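Local coordinates for ribosomal-protein-serine acetyltransferase, putative (Vibrio cholerae O1 biovar eltor, PDB 2FCK) that is a putative GNAT-fold acetyltransferase that probably transfers an acetyl group to the N-terminal serine or alanine of a ribosomal protein, at residues I10-I20 with G72-L83. Sequence-based numbering, arbitrary orientation.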
# COMPACT_ATOMS: atom_id res chain seq x y z
N ILE A 10 12.34 20.21 -1.89
CA ILE A 10 12.93 19.75 -3.13
C ILE A 10 12.84 20.93 -4.08
O ILE A 10 11.75 21.45 -4.31
CB ILE A 10 12.18 18.48 -3.69
CG1 ILE A 10 12.25 17.27 -2.76
CG2 ILE A 10 12.76 18.13 -5.09
CD1 ILE A 10 11.16 16.22 -3.15
N VAL A 11 13.98 21.38 -4.62
CA VAL A 11 14.03 22.58 -5.45
C VAL A 11 14.54 22.22 -6.84
O VAL A 11 15.53 21.54 -6.98
CB VAL A 11 14.96 23.67 -4.84
CG1 VAL A 11 14.90 24.95 -5.71
CG2 VAL A 11 14.58 23.93 -3.41
N THR A 12 13.82 22.67 -7.85
CA THR A 12 14.18 22.37 -9.23
C THR A 12 14.56 23.69 -9.89
O THR A 12 14.69 24.69 -9.23
CB THR A 12 12.98 21.73 -9.97
OG1 THR A 12 11.91 22.67 -10.04
CG2 THR A 12 12.52 20.43 -9.33
N GLN A 13 14.72 23.72 -11.22
CA GLN A 13 15.08 24.99 -11.87
C GLN A 13 14.05 26.10 -11.61
O GLN A 13 14.39 27.26 -11.28
CB GLN A 13 15.24 24.77 -13.39
CG GLN A 13 15.58 26.08 -14.08
CD GLN A 13 15.41 26.04 -15.58
OE1 GLN A 13 14.97 25.05 -16.16
NE2 GLN A 13 15.69 27.17 -16.22
N ARG A 14 12.77 25.74 -11.74
CA ARG A 14 11.70 26.73 -11.68
C ARG A 14 10.79 26.67 -10.44
O ARG A 14 10.04 27.62 -10.18
CB ARG A 14 10.86 26.67 -12.94
CG ARG A 14 11.66 26.91 -14.25
CD ARG A 14 10.74 26.80 -15.42
NE ARG A 14 10.23 25.44 -15.60
CZ ARG A 14 9.36 25.09 -16.54
NH1 ARG A 14 8.96 23.82 -16.65
NH2 ARG A 14 8.92 26.01 -17.42
N LEU A 15 10.91 25.58 -9.67
CA LEU A 15 9.91 25.22 -8.63
C LEU A 15 10.52 24.89 -7.28
O LEU A 15 11.67 24.43 -7.18
CB LEU A 15 9.00 24.03 -9.10
CG LEU A 15 8.33 24.17 -10.45
CD1 LEU A 15 7.63 22.82 -10.84
CD2 LEU A 15 7.38 25.39 -10.48
N GLN A 16 9.71 25.11 -6.24
CA GLN A 16 10.12 24.83 -4.88
C GLN A 16 9.01 23.97 -4.30
O GLN A 16 7.86 24.42 -4.24
CB GLN A 16 10.24 26.14 -4.10
CG GLN A 16 10.60 25.98 -2.67
CD GLN A 16 10.40 27.28 -1.90
OE1 GLN A 16 9.33 27.91 -1.99
NE2 GLN A 16 11.44 27.71 -1.22
N LEU A 17 9.37 22.75 -3.91
CA LEU A 17 8.41 21.79 -3.36
C LEU A 17 8.64 21.81 -1.84
O LEU A 17 9.73 21.48 -1.39
CB LEU A 17 8.67 20.37 -3.92
CG LEU A 17 8.08 20.05 -5.30
CD1 LEU A 17 8.65 20.98 -6.41
CD2 LEU A 17 8.43 18.61 -5.59
N ARG A 18 7.60 22.12 -1.06
CA ARG A 18 7.74 22.27 0.40
C ARG A 18 6.39 22.22 1.09
O ARG A 18 5.34 22.31 0.43
CB ARG A 18 8.42 23.61 0.71
CG ARG A 18 7.69 24.86 0.14
CD ARG A 18 8.21 26.12 0.83
NE ARG A 18 7.65 27.34 0.28
CZ ARG A 18 6.52 27.90 0.70
NH1 ARG A 18 5.78 27.28 1.63
NH2 ARG A 18 6.10 29.04 0.16
N LEU A 19 6.42 22.15 2.42
CA LEU A 19 5.18 22.24 3.19
C LEU A 19 4.54 23.58 2.92
O LEU A 19 5.20 24.65 3.05
CB LEU A 19 5.48 22.20 4.68
CG LEU A 19 5.39 20.82 5.25
CD1 LEU A 19 5.81 20.90 6.73
CD2 LEU A 19 4.00 20.14 5.10
N ILE A 20 3.25 23.54 2.65
CA ILE A 20 2.44 24.77 2.71
C ILE A 20 2.26 25.18 4.18
O ILE A 20 1.96 24.33 5.03
CB ILE A 20 1.06 24.53 2.05
CG1 ILE A 20 1.24 24.06 0.58
CG2 ILE A 20 0.20 25.80 2.15
CD1 ILE A 20 -0.11 23.68 -0.07
N GLY A 72 2.99 15.79 1.75
CA GLY A 72 2.21 16.55 0.73
C GLY A 72 2.92 17.86 0.53
O GLY A 72 2.90 18.69 1.43
N PHE A 73 3.58 18.00 -0.63
CA PHE A 73 4.34 19.17 -0.99
C PHE A 73 3.49 20.15 -1.77
O PHE A 73 2.93 19.81 -2.85
CB PHE A 73 5.51 18.81 -1.92
CG PHE A 73 6.53 17.89 -1.30
CD1 PHE A 73 6.35 16.50 -1.34
CD2 PHE A 73 7.73 18.42 -0.79
CE1 PHE A 73 7.32 15.64 -0.81
CE2 PHE A 73 8.70 17.55 -0.26
CZ PHE A 73 8.50 16.18 -0.27
N GLY A 74 3.41 21.39 -1.28
CA GLY A 74 2.96 22.46 -2.16
C GLY A 74 4.02 22.69 -3.24
O GLY A 74 5.25 22.63 -2.98
N VAL A 75 3.57 22.99 -4.44
CA VAL A 75 4.51 23.31 -5.52
C VAL A 75 4.44 24.81 -5.77
O VAL A 75 3.39 25.30 -6.20
CB VAL A 75 4.17 22.51 -6.81
CG1 VAL A 75 5.15 22.87 -8.00
CG2 VAL A 75 4.21 20.98 -6.54
N PHE A 76 5.54 25.51 -5.48
CA PHE A 76 5.61 26.96 -5.63
C PHE A 76 6.56 27.37 -6.75
O PHE A 76 7.68 26.87 -6.84
CB PHE A 76 6.07 27.60 -4.34
CG PHE A 76 5.14 27.41 -3.19
CD1 PHE A 76 5.24 26.27 -2.39
CD2 PHE A 76 4.18 28.37 -2.88
CE1 PHE A 76 4.38 26.09 -1.29
CE2 PHE A 76 3.31 28.20 -1.78
CZ PHE A 76 3.41 27.06 -0.98
N GLU A 77 6.11 28.32 -7.56
CA GLU A 77 6.94 28.90 -8.59
C GLU A 77 8.00 29.74 -7.88
O GLU A 77 7.69 30.54 -7.00
CB GLU A 77 6.04 29.75 -9.51
CG GLU A 77 6.67 30.31 -10.74
CD GLU A 77 5.58 30.92 -11.61
OE1 GLU A 77 4.78 31.74 -11.10
OE2 GLU A 77 5.50 30.54 -12.79
N ARG A 78 9.26 29.51 -8.21
CA ARG A 78 10.35 30.01 -7.40
C ARG A 78 10.39 31.54 -7.50
O ARG A 78 10.56 32.20 -6.50
CB ARG A 78 11.69 29.42 -7.84
CG ARG A 78 11.90 27.98 -7.46
CD ARG A 78 13.25 27.47 -7.92
NE ARG A 78 14.33 28.05 -7.12
CZ ARG A 78 15.62 27.98 -7.44
NH1 ARG A 78 16.00 27.41 -8.57
NH2 ARG A 78 16.54 28.54 -6.63
N GLN A 79 10.17 32.08 -8.69
CA GLN A 79 10.33 33.53 -8.87
C GLN A 79 9.20 34.29 -8.15
O GLN A 79 9.45 35.18 -7.35
CB GLN A 79 10.43 33.86 -10.36
CG GLN A 79 11.89 33.83 -10.86
CD GLN A 79 12.03 33.77 -12.38
OE1 GLN A 79 11.06 34.02 -13.13
NE2 GLN A 79 13.24 33.44 -12.85
N THR A 80 7.96 33.88 -8.40
CA THR A 80 6.79 34.60 -7.92
C THR A 80 6.29 34.12 -6.55
O THR A 80 5.50 34.80 -5.91
CB THR A 80 5.66 34.43 -8.91
OG1 THR A 80 5.33 33.03 -9.03
CG2 THR A 80 6.06 34.99 -10.29
N GLN A 81 6.74 32.92 -6.13
CA GLN A 81 6.20 32.22 -4.96
C GLN A 81 4.69 31.88 -5.06
O GLN A 81 4.02 31.67 -4.05
CB GLN A 81 6.56 32.91 -3.65
CG GLN A 81 7.97 32.62 -3.16
CD GLN A 81 8.14 31.21 -2.61
OE1 GLN A 81 8.81 30.37 -3.21
NE2 GLN A 81 7.54 30.96 -1.47
N THR A 82 4.16 31.80 -6.28
CA THR A 82 2.76 31.41 -6.35
C THR A 82 2.62 29.92 -6.29
O THR A 82 3.44 29.20 -6.81
CB THR A 82 1.96 32.02 -7.49
OG1 THR A 82 1.62 31.08 -8.50
CG2 THR A 82 2.63 33.22 -8.06
N LEU A 83 1.58 29.48 -5.59
CA LEU A 83 1.28 28.06 -5.48
C LEU A 83 0.63 27.56 -6.74
O LEU A 83 -0.43 28.07 -7.13
CB LEU A 83 0.35 27.86 -4.29
CG LEU A 83 -0.11 26.45 -3.96
CD1 LEU A 83 1.07 25.56 -3.55
CD2 LEU A 83 -1.17 26.56 -2.83
O HOH W 1 10.29 30.06 -11.29
O HOH W 2 1.85 21.13 2.33
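Strand 15-18 and strand 71-77 run antiparallel, with Gln16 facing Phe76 and Arg18 facing Gly74 as hydrogen-bonded pairs; Gln16 N to Phe76 O and Phe76 N to Gln16 O are both 2.8 Å. On the face that carries Gln16 and Phe76, the guanidinium of Arg18 lies flat over the Phe76 ring, a cation-pi stack with planes 12° apart and CZ 3.6 Å from the ring centroid. Arg18 starts with CG wedged between backbone N and carbonyl carbon (chi1 56°), then runs extended to NE, which brings the guanidinium over Phe76. At the guanidinium edge, NE donates to Gln16 OE1 (2.9 Å) from 68° above the amide plane, NH1 donates to Leu19 O, and NH2 makes a salt bridge with Glu24; together they hold its rotation. Leu83 CD1 lies near the rim of the ring face opposite Arg18, while Ile20 CG1 packs 3.6 Å from Gly74 CA, where no side chain intervenes. On the other side of the sheet Leu15 CD1 meets Val75 CG1, and Leu17 CB meets Phe73 CD2 at 3.8 Å; helix 114-129 packs there against Leu15 and Phe73. Past the strand end, Arg78 N bonds to Arg14 O; Val11 CG1 lies off-centre over one face of the Arg78 guanidinium, and NH1 donates to Gln13 O from above the carbonyl plane. This is the antiparallel N-terminal part of the central sheet of the GNAT fold.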